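PDB 6CJ6: entry-fusion complex associated protein OPG083, which serves as a component of the poxvirus entry-fusion complex, which mediates lipid mixing, pore formation and entry of the virion core into the host cytoplasm. Local coordinates for residues 9-14 with 153-158; 14-19 with 136-141; 65-70 with 89-94; 39-44 with 119-124. All blocks are in the same frame, centred on the assembly; numbering follows the deposited sequence.

Overall arrangement
Helix 10-24 links interactions 1 to 3, and interaction 4 joins them through the sheets. The helix carries both interaction 1, against helix 145-158, and interaction 2, against strand 133-141; their centres lie about 9 Å apart, they share Phe-14, and Tyr-11 OH probably donates to Gln-138 O at 2.5 Å. Interaction 3 meets the same helix through Ser-69 OG and Ser-17 OG, 3.0 Å apart. Interaction 4 pairs strands 36-41 and 119-127; a salt bridge of 2.8 Å from Lys-156 NZ to Asp-123 OD2 ties it to interaction 1. Interaction 4 also holds Gln-120 and Lys-121 of the 2-(2-methoxyethoxy)ethanol pocket. Interactions 3 and 4 do not touch, their centres being about 23 Å apart.

Interaction 1: residues 9-14 with 153-158; sequences TLYNLF and TIVKSL. With PDO (1,3-propandiol), chain Z; EDO (1,2-ethanediol), chain N.
Val-155 lays its CG2 methyl over a face of the Tyr-11 ring, 3.4 Å from CE1, while Ile-154 CG2 stands at the edge of that ring near its plane. The same Ile-154 methyl serves a second aromatic group: it sits over one face of Phe-14, 3.9 Å from the ring centroid and 16° off the normal, a CH-pi contact. Ile-154 CD1 extends this contact to Phe-14 CZ at 3.7 Å, the two side chains crossing at about a right angle. With CG anti to the backbone N (chi1 164°), the Phe-14 ring is carried toward the second helix. Leu-158 fills the approach between the backbones, its CB 3.8 Å from Tyr-11 CB and its CD1 3.5 Å from Phe-14 CB. Thr-9 and Asn-12 form a capping box at the start of the first helix, Thr-9 N donating to Asn-12 OD1 at 2.8 Å. The axes of the short segments approach to 9.2 Å, with 140° between their N-to-C directions. Tyr-11 OH is hydrogen-bonded to the backbone O of Gln-138 in strand 133-141, helix 59-74 touches Phe-14 through Ser-69, and helix 79-89 packs on Ile-154 and Leu-158.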
# COMPACT_ATOMS: atom_id res chain seq x y z
N THR A 9 -8.15 1.15 10.08
CA THR A 9 -7.91 2.41 9.40
C THR A 9 -8.33 2.26 7.94
O THR A 9 -8.80 1.20 7.51
CB THR A 9 -6.43 2.81 9.47
OG1 THR A 9 -5.67 1.97 8.60
CG2 THR A 9 -5.90 2.70 10.89
N LEU A 10 -8.15 3.33 7.17
CA LEU A 10 -8.49 3.29 5.75
C LEU A 10 -7.59 2.34 4.97
O LEU A 10 -8.03 1.76 3.97
CB LEU A 10 -8.44 4.69 5.14
CG LEU A 10 -9.75 5.46 5.14
CD1 LEU A 10 -9.60 6.75 4.35
CD2 LEU A 10 -10.86 4.60 4.56
N TYR A 11 -6.34 2.17 5.40
CA TYR A 11 -5.46 1.25 4.69
C TYR A 11 -6.00 -0.17 4.70
O TYR A 11 -5.79 -0.93 3.75
CB TYR A 11 -4.03 1.30 5.24
CG TYR A 11 -3.10 0.32 4.56
CD1 TYR A 11 -2.64 0.55 3.27
CD2 TYR A 11 -2.70 -0.85 5.20
CE1 TYR A 11 -1.80 -0.35 2.64
CE2 TYR A 11 -1.86 -1.75 4.58
CZ TYR A 11 -1.41 -1.49 3.30
OH TYR A 11 -0.57 -2.39 2.68
N ASN A 12 -6.70 -0.55 5.77
CA ASN A 12 -7.35 -1.86 5.81
C ASN A 12 -8.33 -2.02 4.65
O ASN A 12 -8.33 -3.05 3.96
CB ASN A 12 -8.08 -2.05 7.14
CG ASN A 12 -7.12 -2.11 8.32
OD1 ASN A 12 -6.90 -1.12 9.01
ND2 ASN A 12 -6.55 -3.29 8.54
N LEU A 13 -9.17 -1.01 4.42
CA LEU A 13 -10.10 -1.08 3.30
C LEU A 13 -9.35 -1.11 1.97
O LEU A 13 -9.75 -1.84 1.05
CB LEU A 13 -11.07 0.10 3.35
CG LEU A 13 -11.85 0.26 4.65
CD1 LEU A 13 -12.88 1.37 4.54
CD2 LEU A 13 -12.51 -1.06 5.03
N PHE A 14 -8.27 -0.33 1.85
CA PHE A 14 -7.52 -0.30 0.60
C PHE A 14 -6.88 -1.65 0.31
O PHE A 14 -7.02 -2.19 -0.79
CB PHE A 14 -6.45 0.80 0.66
CG PHE A 14 -5.39 0.67 -0.40
CD1 PHE A 14 -5.59 1.16 -1.68
CD2 PHE A 14 -4.18 0.06 -0.11
CE1 PHE A 14 -4.61 1.04 -2.65
CE2 PHE A 14 -3.20 -0.07 -1.08
CZ PHE A 14 -3.41 0.42 -2.35
N THR A 153 4.15 4.55 0.17
CA THR A 153 3.56 5.88 0.22
C THR A 153 2.10 5.82 0.64
O THR A 153 1.64 6.65 1.44
CB THR A 153 3.69 6.55 -1.16
OG1 THR A 153 5.03 6.39 -1.64
CG2 THR A 153 3.37 8.04 -1.07
N ILE A 154 1.36 4.83 0.14
CA ILE A 154 -0.05 4.69 0.49
C ILE A 154 -0.21 4.25 1.95
O ILE A 154 -1.11 4.73 2.65
CB ILE A 154 -0.74 3.74 -0.50
CG1 ILE A 154 -0.83 4.40 -1.88
CG2 ILE A 154 -2.12 3.34 0.00
CD1 ILE A 154 -1.50 3.55 -2.92
N VAL A 155 0.65 3.34 2.43
CA VAL A 155 0.60 2.95 3.84
C VAL A 155 0.75 4.17 4.73
O VAL A 155 -0.11 4.47 5.57
CB VAL A 155 1.67 1.89 4.16
CG1 VAL A 155 1.81 1.74 5.68
CG2 VAL A 155 1.32 0.55 3.54
N LYS A 156 1.85 4.91 4.55
CA LYS A 156 2.18 6.01 5.45
C LYS A 156 1.15 7.13 5.43
O LYS A 156 1.25 8.04 6.27
CB LYS A 156 3.58 6.53 5.11
CG LYS A 156 4.65 5.44 5.10
CD LYS A 156 6.03 6.01 4.88
CE LYS A 156 6.54 6.70 6.12
NZ LYS A 156 7.84 7.39 5.89
N SER A 157 0.18 7.10 4.53
CA SER A 157 -0.88 8.10 4.48
C SER A 157 -2.22 7.55 4.96
O SER A 157 -2.81 8.09 5.89
CB SER A 157 -1.00 8.68 3.06
OG SER A 157 -1.97 9.71 3.03
N LEU A 158 -2.70 6.46 4.35
CA LEU A 158 -3.99 5.89 4.75
C LEU A 158 -3.95 5.31 6.15
O LEU A 158 -5.01 5.13 6.76
CB LEU A 158 -4.43 4.82 3.76
CG LEU A 158 -4.73 5.21 2.31
CD1 LEU A 158 -5.30 4.02 1.56
CD2 LEU A 158 -5.69 6.37 2.24
C1 PDO Z . 0.47 12.63 3.94
O1 PDO Z . -0.69 12.36 3.15
C2 PDO Z . 1.71 12.61 3.06
C3 PDO Z . 2.75 13.60 3.56
O3 PDO Z . 3.52 14.08 2.45
C1 EDO N . 6.87 9.20 9.09
O1 EDO N . 6.51 9.37 7.71
C2 EDO N . 8.21 8.49 9.18
O2 EDO N . 8.27 7.73 10.39

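Interaction 2: residues 14-19 with 136-141; sequences FIDSYL and LLQIVN. With PDO (1,3-propandiol), chain X; MOH (methanol), chain B.
Ile-15 meets the strand with both branches of its side chain, where the helix packs on one face of the parallel sheet formed by strands 5-6, 133-141 and 47-53. Its CG1 lies anti to the backbone N (chi1 -166°), which carries that atom over the strand, near Gln-138 O; CD1 continues from it to Val-140 CG1 at 3.8 Å. CG2 instead rests beside the amide of Gln-138, 3.5 Å from OE1. One residue on, Asp-16 brings its carboxylate to the end of the same glutamine, the two planes turned 64° apart. No direct hydrogen bond joins them. A water does so, donating to Asp-16 OD1 at 3.1 Å and accepting from Gln-138 NE2 at 3.2 Å, and thus links the polar ends beside the apolar contact. Tyr-18 approaches Val-140 obliquely, CE2 lying 4.1 Å from CG1, and a methanol carbon sits at the edge of its ring. Leu-19 then spans the two strand residues: CD1 touches Gln-138 NE2 at 3.6 Å and CD2 reaches Val-140 CB at 4.1 Å. Gln-138 and Val-140, alternate residues of the strand, therefore form the surface on which the helix rests; the axes of the short helix and strand segments are 34° apart and approach to 9.4 Å. Leu-137 and Ile-139 point away from the helix and pack on strand 119-127, whereas helix 59-74 touches Tyr-18 and helix 145-158 meets Val-140 through Leu-151.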
# COMPACT_ATOMS: atom_id res chain seq x y z
N PHE A 14 -8.27 -0.33 1.85
CA PHE A 14 -7.52 -0.30 0.60
C PHE A 14 -6.88 -1.65 0.31
O PHE A 14 -7.02 -2.19 -0.79
CB PHE A 14 -6.45 0.80 0.66
CG PHE A 14 -5.39 0.67 -0.40
CD1 PHE A 14 -5.59 1.16 -1.68
CD2 PHE A 14 -4.18 0.06 -0.11
CE1 PHE A 14 -4.61 1.04 -2.65
CE2 PHE A 14 -3.20 -0.07 -1.08
CZ PHE A 14 -3.41 0.42 -2.35
N ILE A 15 -6.16 -2.21 1.29
CA ILE A 15 -5.41 -3.43 1.02
C ILE A 15 -6.34 -4.60 0.75
O ILE A 15 -6.06 -5.45 -0.09
CB ILE A 15 -4.38 -3.71 2.13
CG1 ILE A 15 -3.37 -4.77 1.66
CG2 ILE A 15 -5.05 -4.14 3.42
CD1 ILE A 15 -2.61 -4.37 0.42
N ASP A 16 -7.48 -4.65 1.45
CA ASP A 16 -8.45 -5.71 1.19
C ASP A 16 -8.96 -5.64 -0.24
O ASP A 16 -9.11 -6.67 -0.90
CB ASP A 16 -9.60 -5.62 2.19
CG ASP A 16 -9.19 -6.00 3.60
OD1 ASP A 16 -8.07 -6.53 3.76
OD2 ASP A 16 -9.98 -5.78 4.54
N SER A 17 -9.22 -4.42 -0.73
CA SER A 17 -9.58 -4.24 -2.13
C SER A 17 -8.43 -4.62 -3.04
O SER A 17 -8.62 -5.30 -4.06
CB SER A 17 -9.97 -2.78 -2.37
OG SER A 17 -10.03 -2.49 -3.75
N TYR A 18 -7.22 -4.18 -2.70
CA TYR A 18 -6.07 -4.42 -3.57
C TYR A 18 -5.71 -5.90 -3.62
O TYR A 18 -5.31 -6.41 -4.68
CB TYR A 18 -4.88 -3.58 -3.08
CG TYR A 18 -3.64 -3.70 -3.93
CD1 TYR A 18 -3.71 -3.57 -5.32
CD2 TYR A 18 -2.40 -3.92 -3.35
CE1 TYR A 18 -2.57 -3.67 -6.09
CE2 TYR A 18 -1.26 -4.02 -4.12
CZ TYR A 18 -1.35 -3.90 -5.49
OH TYR A 18 -0.22 -4.00 -6.26
N LEU A 19 -5.86 -6.62 -2.50
CA LEU A 19 -5.52 -8.04 -2.49
C LEU A 19 -6.45 -8.85 -3.37
O LEU A 19 -6.01 -9.79 -4.05
CB LEU A 19 -5.51 -8.58 -1.05
CG LEU A 19 -4.36 -8.08 -0.17
CD1 LEU A 19 -4.52 -8.56 1.26
CD2 LEU A 19 -3.02 -8.51 -0.74
N LEU A 136 -3.77 -3.87 12.42
CA LEU A 136 -3.38 -4.81 11.38
C LEU A 136 -2.89 -4.03 10.16
O LEU A 136 -3.56 -3.11 9.68
CB LEU A 136 -4.58 -5.68 10.99
CG LEU A 136 -4.32 -6.64 9.83
CD1 LEU A 136 -3.37 -7.75 10.27
CD2 LEU A 136 -5.62 -7.21 9.29
N LEU A 137 -1.71 -4.41 9.66
CA LEU A 137 -1.06 -3.71 8.55
C LEU A 137 -0.54 -4.77 7.58
O LEU A 137 0.59 -5.24 7.70
CB LEU A 137 0.06 -2.82 9.07
CG LEU A 137 0.29 -1.51 8.32
CD1 LEU A 137 -1.01 -0.75 8.23
CD2 LEU A 137 1.35 -0.69 9.03
N GLN A 138 -1.38 -5.14 6.61
CA GLN A 138 -1.01 -6.13 5.61
C GLN A 138 -0.11 -5.49 4.56
O GLN A 138 -0.53 -4.57 3.85
CB GLN A 138 -2.26 -6.70 4.96
CG GLN A 138 -3.09 -7.56 5.89
CD GLN A 138 -4.56 -7.54 5.54
OE1 GLN A 138 -5.28 -6.62 5.93
NE2 GLN A 138 -5.01 -8.55 4.81
N ILE A 139 1.13 -5.97 4.47
CA ILE A 139 2.11 -5.47 3.51
C ILE A 139 2.37 -6.58 2.50
O ILE A 139 2.80 -7.68 2.87
CB ILE A 139 3.40 -5.02 4.20
CG1 ILE A 139 3.27 -3.58 4.71
CG2 ILE A 139 4.59 -5.10 3.26
CD1 ILE A 139 2.42 -3.42 5.94
N VAL A 140 2.12 -6.30 1.22
CA VAL A 140 2.26 -7.29 0.16
C VAL A 140 3.41 -6.88 -0.75
O VAL A 140 3.45 -5.74 -1.23
CB VAL A 140 0.95 -7.49 -0.62
CG1 VAL A 140 0.38 -6.17 -1.09
CG2 VAL A 140 1.17 -8.44 -1.79
N ASN A 141 4.34 -7.80 -0.97
CA ASN A 141 5.44 -7.59 -1.90
C ASN A 141 5.00 -8.05 -3.28
O ASN A 141 4.58 -9.20 -3.46
CB ASN A 141 6.66 -8.41 -1.47
CG ASN A 141 7.78 -8.35 -2.49
OD1 ASN A 141 8.02 -7.30 -3.09
ND2 ASN A 141 8.47 -9.47 -2.69
C1 PDO X . -13.50 -4.22 -2.50
O1 PDO X . -12.61 -4.27 -1.38
C2 PDO X . -12.72 -3.86 -3.75
C3 PDO X . -12.22 -5.11 -4.46
O3 PDO X . -11.36 -4.74 -5.54
C MOH B . 2.43 -3.50 -4.61
O MOH B . 3.53 -3.53 -3.73
O HOH W 1 -7.51 -9.44 2.99

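Interaction 3: residues 65-70 with 89-94; sequences LMVESF and IGIDLD. With PDO (1,3-propandiol), chain C.
Ile-91 and Phe-70 make the central apolar contact, a CH-pi interaction in which CD1 of the isoleucine lies over one face of the ring. This methyl is 4.0 Å from the centroid, 28° off the normal, and closest to Phe-70 CD2 at 3.5 Å. With CG anti to the backbone N (chi1 176°), the ring extends toward residues 89-93. Two further branched side chains reach it obliquely: Ile-89 CD1 comes to Phe-70 CE1 at 3.7 Å, and Leu-93 CD2 to CE2 at 4.1 Å. Val-67, a turn earlier in the helix, adds its CG2 against the same Ile-91 CD1 at 4.0 Å.

No polar bond crosses between the two segments. Ser-69 OG, also hydrogen-bonded to Ser-17 OG of helix 10-24, donates to Leu-65 O, which receives the helical N-H of Ser-69 from the opposite face of its plane. In the loop, Asp-92 OD1 accepts from Asp-94 N at 2.9 Å, making an Asx turn, and Gly-90 takes the positive phi at which helix 79-89 ends. The end of that helix and the loop after it thus meet helix 59-74 wholly through side-chain packing and a CH-pi contact, so the association depends on shape fit and burial.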
# COMPACT_ATOMS: atom_id res chain seq x y z
N LEU A 65 -4.10 -1.42 -10.49
CA LEU A 65 -5.00 -1.90 -9.45
C LEU A 65 -4.75 -1.17 -8.13
O LEU A 65 -5.68 -1.00 -7.33
CB LEU A 65 -4.82 -3.41 -9.25
CG LEU A 65 -5.03 -4.31 -10.47
CD1 LEU A 65 -4.60 -5.73 -10.16
CD2 LEU A 65 -6.48 -4.27 -10.91
N MET A 66 -3.51 -0.76 -7.89
CA MET A 66 -3.19 0.07 -6.73
C MET A 66 -3.97 1.38 -6.77
O MET A 66 -4.45 1.85 -5.74
CB MET A 66 -1.69 0.35 -6.74
CG MET A 66 -1.12 1.01 -5.52
SD MET A 66 0.57 0.41 -5.29
CE MET A 66 0.25 -0.87 -4.10
N VAL A 67 -4.12 1.97 -7.96
CA VAL A 67 -4.83 3.24 -8.07
C VAL A 67 -6.34 3.03 -8.05
O VAL A 67 -7.08 3.82 -7.44
CB VAL A 67 -4.35 4.03 -9.30
CG1 VAL A 67 -5.32 5.14 -9.65
CG2 VAL A 67 -2.97 4.61 -9.04
N GLU A 68 -6.83 1.97 -8.70
CA GLU A 68 -8.25 1.64 -8.63
C GLU A 68 -8.70 1.54 -7.18
O GLU A 68 -9.72 2.12 -6.79
CB GLU A 68 -8.54 0.32 -9.35
CG GLU A 68 -8.26 0.30 -10.84
CD GLU A 68 -8.76 -0.98 -11.50
OE1 GLU A 68 -9.92 -1.37 -11.25
OE2 GLU A 68 -7.98 -1.60 -12.26
N SER A 69 -7.95 0.79 -6.37
CA SER A 69 -8.32 0.61 -4.97
C SER A 69 -8.28 1.93 -4.21
O SER A 69 -9.16 2.20 -3.37
CB SER A 69 -7.40 -0.42 -4.31
OG SER A 69 -7.40 -1.65 -5.03
N PHE A 70 -7.28 2.76 -4.48
CA PHE A 70 -7.18 4.05 -3.79
C PHE A 70 -8.39 4.92 -4.07
O PHE A 70 -9.00 5.47 -3.15
CB PHE A 70 -5.89 4.77 -4.21
CG PHE A 70 -5.74 6.14 -3.62
CD1 PHE A 70 -5.30 6.30 -2.32
CD2 PHE A 70 -6.04 7.27 -4.36
CE1 PHE A 70 -5.16 7.57 -1.77
CE2 PHE A 70 -5.91 8.54 -3.82
CZ PHE A 70 -5.47 8.69 -2.52
N ILE A 89 -0.28 12.02 -1.91
CA ILE A 89 0.24 10.76 -2.43
C ILE A 89 0.73 10.92 -3.87
O ILE A 89 1.74 10.32 -4.27
CB ILE A 89 -0.80 9.63 -2.28
CG1 ILE A 89 -0.92 9.23 -0.81
CG2 ILE A 89 -0.43 8.43 -3.14
CD1 ILE A 89 -1.71 7.96 -0.57
N GLY A 90 0.04 11.74 -4.66
CA GLY A 90 0.43 11.95 -6.04
C GLY A 90 -0.46 11.23 -7.03
O GLY A 90 0.02 10.70 -8.04
N ILE A 91 -1.76 11.19 -6.75
CA ILE A 91 -2.75 10.54 -7.60
C ILE A 91 -3.82 11.56 -7.97
O ILE A 91 -4.35 12.25 -7.09
CB ILE A 91 -3.38 9.32 -6.90
CG1 ILE A 91 -2.33 8.24 -6.66
CG2 ILE A 91 -4.55 8.78 -7.71
CD1 ILE A 91 -2.84 7.05 -5.88
N ASP A 92 -4.13 11.66 -9.26
CA ASP A 92 -5.17 12.56 -9.75
C ASP A 92 -6.49 11.81 -9.77
O ASP A 92 -6.61 10.77 -10.42
CB ASP A 92 -4.82 13.07 -11.14
CG ASP A 92 -5.63 14.29 -11.54
OD1 ASP A 92 -6.85 14.32 -11.28
OD2 ASP A 92 -5.04 15.23 -12.11
N LEU A 93 -7.49 12.34 -9.06
CA LEU A 93 -8.78 11.66 -8.98
C LEU A 93 -9.59 11.77 -10.27
O LEU A 93 -10.62 11.09 -10.39
CB LEU A 93 -9.58 12.19 -7.79
CG LEU A 93 -8.91 12.01 -6.42
CD1 LEU A 93 -9.70 12.71 -5.33
CD2 LEU A 93 -8.73 10.53 -6.10
N ASP A 94 -9.16 12.59 -11.22
CA ASP A 94 -9.86 12.71 -12.50
C ASP A 94 -9.30 11.80 -13.58
O ASP A 94 -10.06 11.31 -14.42
CB ASP A 94 -9.85 14.16 -12.99
CG ASP A 94 -10.76 15.06 -12.19
OD1 ASP A 94 -11.84 14.59 -11.78
OD2 ASP A 94 -10.40 16.23 -11.97
C1 PDO C . -6.34 16.73 -14.42
O1 PDO C . -7.27 15.93 -13.68
C2 PDO C . -6.60 18.20 -14.14
C3 PDO C . -5.30 18.99 -14.09
O3 PDO C . -5.53 20.27 -13.50

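Interaction 4: residues 39-44 with 119-124; sequences EVIGQF and IQKLDI
Ile-41 and Leu-122 belong to neighbouring strands of a parallel beta sheet in which strand 119-127 lies between 36-41 and 43-44. Three backbone hydrogen bonds set the register: Leu-122 N donates to Glu-39 O at 2.7 Å, Ile-41 N to Leu-122 O at 2.9 Å, and Ile-124 N to Ile-41 O at 3.0 Å. The chain turns a corner at Gly-42, whose positive phi of 151° accompanies the change of direction between strands 36-41 and 43-44.

Apolar contacts join Ile-124 to Val-40 and to Phe-44. On the face of Val-40 and Leu-122, Val-40 CG1 touches Ile-124 CG2 at 3.8 Å, and this side packs toward Leu-49 and Ile-139 of the other sheet. On the reverse face, Ile-41 makes van der Waals contacts with its neighbours: CD1 lies 3.8 Å from Lys-121 CD, while CG1 rests on the carboxylate of Asp-123. Its CG1 stands between the backbone N and the carbonyl carbon (chi1 81°), which directs that branch across to the second strand.

Charged groups share this face. Glu-39 crosses the aliphatic part of Lys-121 obliquely, OE2 nearest CG, with OE2 and NZ too far apart to pair. Asp-123 OD2 is instead bridged to Lys-156 of helix 145-158, and Gln-120, on the other side, bonds to Asn-148. Lys-121 and Gln-120 also line the pocket holding 2-(2-methoxyethoxy)ethanol, a molecule probably from the crystallisation liquor. Phe-44, beyond the corner, is met at the edge of its ring by Ile-124 CD1, 3.4 Å from CE1.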
# COMPACT_ATOMS: atom_id res chain seq x y z
N GLU A 39 13.16 -6.00 5.28
CA GLU A 39 13.44 -5.00 6.31
C GLU A 39 12.27 -4.03 6.42
O GLU A 39 11.93 -3.33 5.46
CB GLU A 39 14.73 -4.27 5.94
CG GLU A 39 15.25 -3.30 6.97
CD GLU A 39 16.63 -2.79 6.60
OE1 GLU A 39 17.52 -3.63 6.35
OE2 GLU A 39 16.82 -1.56 6.54
N VAL A 40 11.65 -3.98 7.60
CA VAL A 40 10.52 -3.09 7.86
C VAL A 40 10.92 -2.14 8.98
O VAL A 40 11.36 -2.58 10.04
CB VAL A 40 9.25 -3.88 8.23
CG1 VAL A 40 8.12 -2.92 8.58
CG2 VAL A 40 8.85 -4.80 7.10
N ILE A 41 10.76 -0.84 8.74
CA ILE A 41 11.05 0.16 9.75
C ILE A 41 9.77 0.92 10.08
O ILE A 41 8.79 0.89 9.34
CB ILE A 41 12.19 1.12 9.36
CG1 ILE A 41 11.68 2.23 8.44
CG2 ILE A 41 13.33 0.36 8.69
CD1 ILE A 41 12.77 3.13 7.89
N GLY A 42 9.79 1.58 11.22
CA GLY A 42 8.64 2.32 11.70
C GLY A 42 8.64 2.37 13.21
O GLY A 42 9.55 1.87 13.88
N GLN A 43 7.59 2.99 13.75
CA GLN A 43 7.37 3.10 15.18
C GLN A 43 6.23 2.16 15.55
O GLN A 43 5.10 2.33 15.09
CB GLN A 43 6.99 4.54 15.54
CG GLN A 43 7.91 5.58 14.93
CD GLN A 43 7.27 6.96 14.89
OE1 GLN A 43 6.48 7.32 15.76
NE2 GLN A 43 7.61 7.73 13.86
N PHE A 44 6.53 1.17 16.39
CA PHE A 44 5.58 0.10 16.69
C PHE A 44 5.12 0.21 18.14
O PHE A 44 5.94 0.40 19.05
CB PHE A 44 6.21 -1.26 16.45
CG PHE A 44 6.93 -1.37 15.14
CD1 PHE A 44 6.23 -1.61 13.97
CD2 PHE A 44 8.31 -1.25 15.07
CE1 PHE A 44 6.89 -1.72 12.76
CE2 PHE A 44 8.97 -1.35 13.87
CZ PHE A 44 8.26 -1.59 12.71
N ILE A 119 16.95 -7.06 -2.03
CA ILE A 119 16.25 -6.87 -0.76
C ILE A 119 15.81 -5.42 -0.67
O ILE A 119 16.59 -4.50 -0.95
CB ILE A 119 17.12 -7.29 0.44
CG1 ILE A 119 16.84 -8.75 0.83
CG2 ILE A 119 16.86 -6.41 1.65
CD1 ILE A 119 17.02 -9.74 -0.30
N GLN A 120 14.55 -5.21 -0.28
CA GLN A 120 13.97 -3.88 -0.16
C GLN A 120 13.59 -3.61 1.29
O GLN A 120 13.03 -4.48 1.96
CB GLN A 120 12.73 -3.76 -1.06
CG GLN A 120 11.95 -2.45 -0.91
CD GLN A 120 11.25 -2.04 -2.19
OE1 GLN A 120 10.88 -2.89 -3.00
NE2 GLN A 120 11.07 -0.74 -2.38
N LYS A 121 13.93 -2.42 1.77
CA LYS A 121 13.44 -1.93 3.05
C LYS A 121 12.12 -1.21 2.83
O LYS A 121 11.94 -0.53 1.82
CB LYS A 121 14.47 -0.97 3.67
CG LYS A 121 14.04 -0.34 4.99
CD LYS A 121 13.76 1.15 4.84
CE LYS A 121 15.02 1.92 4.49
NZ LYS A 121 14.78 3.39 4.37
N LEU A 122 11.20 -1.36 3.78
CA LEU A 122 9.89 -0.73 3.68
C LEU A 122 9.57 0.01 4.97
O LEU A 122 9.67 -0.57 6.06
CB LEU A 122 8.80 -1.77 3.39
CG LEU A 122 7.70 -1.27 2.45
CD1 LEU A 122 8.32 -0.72 1.18
CD2 LEU A 122 6.72 -2.38 2.12
N ASP A 123 9.20 1.28 4.85
CA ASP A 123 8.89 2.14 5.98
C ASP A 123 7.37 2.24 6.11
O ASP A 123 6.71 2.76 5.21
CB ASP A 123 9.52 3.52 5.77
CG ASP A 123 9.32 4.46 6.94
OD1 ASP A 123 8.68 4.06 7.95
OD2 ASP A 123 9.80 5.61 6.87
N ILE A 124 6.83 1.75 7.22
CA ILE A 124 5.38 1.74 7.41
C ILE A 124 4.95 2.95 8.23
O ILE A 124 3.77 3.08 8.58
CB ILE A 124 4.88 0.43 8.04
CG1 ILE A 124 5.41 0.28 9.46
CG2 ILE A 124 5.27 -0.77 7.18
CD1 ILE A 124 4.80 -0.87 10.20